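Local coordinates for surface protein VspA (Borrelia turicatae, PDB 1YJG) that probably helps the spirochaete evade host immunity, as one of a set of antigenically distinct outer-membrane lipoproteins expressed one at a time, at residues T19-I24 and S59-K64. Residues are numbered along the deposited sequence; the frame is centred on the assembly and turned at random.
Sequences TLVKSI and SAVDTK
Leu20, whose side chain packs against Val61 and Lys64, has its carbonyl O gripped by the hydroxyl of Ser23, with Ser23 OG 2.6 Å from Leu20 O; the donor stands 24° off the carbonyl plane. The backbone N of Ser23 adds a weak bond to the same oxygen. Across the interface the contact is apolar. Val61 CG2 sits 3.6 Å from Leu20 CB, and the two side chains run alongside each other, pointing opposite ways. With chi1 at 162°, Val61 CG2 lies beside the backbone N, anti to the carbonyl carbon, and is the branch that meets Leu20 and also Val21, whose CG2 is 4.2 Å away. These residues join helices 2-28 and 48-69 in the buried middle of the helical bundle that forms the core of this Vsp lipoprotein, their local axes nearly antiparallel at 161° and 10.1 Å apart. Helix 129-155 packs against Val21 through Leu135 and Ile139. The aliphatic part of Lys64 runs roughly perpendicular to the Leu20 side chain, laying Lys64 CE 3.8 Å from Leu20 CD1. A bend at chi4 turns its ammonium aside to a salt bridge with Asp16, while Leu20 also packs on Thr19 of the second subunit.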
loop_
_atom_site.group_PDB
_atom_site.type_symbol
_atom_site.label_atom_id
_atom_site.label_comp_id
_atom_site.label_asym_id
_atom_site.label_seq_id
_atom_site.Cartn_x
_atom_site.Cartn_y
_atom_site.Cartn_z
ATOM N N THR A 19 2.367 -5.261 3.682
ATOM C CA THR A 19 2.206 -3.812 3.670
ATOM C C THR A 19 0.952 -3.418 2.881
ATOM O O THR A 19 0.142 -2.628 3.370
ATOM C CB THR A 19 3.436 -3.144 3.087
ATOM O OG1 THR A 19 4.507 -3.199 4.050
ATOM C CG2 THR A 19 3.189 -1.654 2.852
ATOM N N LEU A 20 0.790 -3.973 1.677
ATOM C CA LEU A 20 -0.383 -3.669 0.859
ATOM C C LEU A 20 -1.705 -3.953 1.610
ATOM O O LEU A 20 -2.655 -3.185 1.496
ATOM C CB LEU A 20 -0.364 -4.466 -0.437
ATOM C CG LEU A 20 0.691 -4.067 -1.477
ATOM C CD1 LEU A 20 0.542 -4.930 -2.705
ATOM C CD2 LEU A 20 0.570 -2.594 -1.859
ATOM N N VAL A 21 -1.747 -5.053 2.357
ATOM C CA VAL A 21 -2.925 -5.446 3.112
ATOM C C VAL A 21 -3.216 -4.413 4.215
ATOM O O VAL A 21 -4.353 -3.971 4.371
ATOM C CB VAL A 21 -2.775 -6.880 3.690
ATOM C CG1 VAL A 21 -3.873 -7.200 4.701
ATOM C CG2 VAL A 21 -2.784 -7.902 2.565
ATOM N N LYS A 22 -2.172 -4.014 4.934
ATOM C CA LYS A 22 -2.280 -3.030 5.994
ATOM C C LYS A 22 -2.619 -1.652 5.424
ATOM O O LYS A 22 -3.242 -0.826 6.123
ATOM C CB LYS A 22 -0.976 -2.934 6.788
ATOM C CG LYS A 22 -0.518 -4.226 7.482
ATOM C CD LYS A 22 -1.592 -4.838 8.378
ATOM C CE LYS A 22 -1.097 -6.161 8.941
ATOM N NZ LYS A 22 -2.111 -6.846 9.761
ATOM N N SER A 23 -2.225 -1.411 4.170
ATOM C CA SER A 23 -2.471 -0.135 3.490
ATOM C C SER A 23 -3.956 0.114 3.368
ATOM O O SER A 23 -4.375 1.260 3.278
ATOM C CB SER A 23 -1.775 -0.060 2.111
ATOM O OG SER A 23 -2.523 -0.639 1.047
ATOM N N ILE A 24 -4.748 -0.959 3.364
ATOM C CA ILE A 24 -6.203 -0.837 3.278
ATOM C C ILE A 24 -6.729 -0.104 4.541
ATOM O O ILE A 24 -7.762 0.541 4.482
ATOM C CB ILE A 24 -6.889 -2.213 3.094
ATOM C CG1 ILE A 24 -6.256 -3.020 1.946
ATOM C CG2 ILE A 24 -8.388 -2.029 2.853
ATOM C CD1 ILE A 24 -6.195 -2.311 0.597
ATOM N N SER A 59 -6.236 -6.812 -5.510
ATOM C CA SER A 59 -6.076 -7.573 -6.751
ATOM C C SER A 59 -4.586 -7.746 -6.977
ATOM O O SER A 59 -4.150 -8.795 -7.429
ATOM C CB SER A 59 -6.699 -6.871 -7.962
ATOM O OG SER A 59 -8.110 -6.931 -7.896
ATOM N N ALA A 60 -3.811 -6.708 -6.656
ATOM C CA ALA A 60 -2.352 -6.747 -6.808
ATOM C C ALA A 60 -1.811 -7.770 -5.824
ATOM O O ALA A 60 -0.900 -8.518 -6.147
ATOM C CB ALA A 60 -1.731 -5.379 -6.549
ATOM N N VAL A 61 -2.387 -7.791 -4.621
ATOM C CA VAL A 61 -1.993 -8.732 -3.582
ATOM C C VAL A 61 -2.213 -10.167 -4.057
ATOM O O VAL A 61 -1.336 -11.020 -3.912
ATOM C CB VAL A 61 -2.826 -8.518 -2.305
ATOM C CG1 VAL A 61 -2.742 -9.736 -1.393
ATOM C CG2 VAL A 61 -2.366 -7.293 -1.584
ATOM N N ASP A 62 -3.389 -10.416 -4.625
ATOM C CA ASP A 62 -3.760 -11.738 -5.139
ATOM C C ASP A 62 -2.786 -12.214 -6.234
ATOM O O ASP A 62 -2.382 -13.375 -6.249
ATOM C CB ASP A 62 -5.182 -11.707 -5.705
ATOM C CG ASP A 62 -5.784 -13.096 -5.846
ATOM O OD1 ASP A 62 -6.247 -13.661 -4.830
ATOM O OD2 ASP A 62 -5.837 -13.697 -6.936
ATOM N N THR A 63 -2.420 -11.304 -7.130
ATOM C CA THR A 63 -1.501 -11.597 -8.222
ATOM C C THR A 63 -0.117 -11.954 -7.666
ATOM O O THR A 63 0.525 -12.867 -8.159
ATOM C CB THR A 63 -1.388 -10.390 -9.163
ATOM O OG1 THR A 63 -2.653 -10.143 -9.787
ATOM C CG2 THR A 63 -0.436 -10.671 -10.338
ATOM N N LYS A 64 0.326 -11.230 -6.640
ATOM C CA LYS A 64 1.629 -11.468 -6.016
ATOM C C LYS A 64 1.676 -12.810 -5.292
ATOM O O LYS A 64 2.706 -13.456 -5.253
ATOM C CB LYS A 64 1.988 -10.328 -5.056
ATOM C CG LYS A 64 2.299 -9.001 -5.765
ATOM C CD LYS A 64 2.192 -7.806 -4.840
ATOM C CE LYS A 64 2.358 -6.488 -5.602
ATOM N NZ LYS A 64 3.762 -6.212 -5.957
#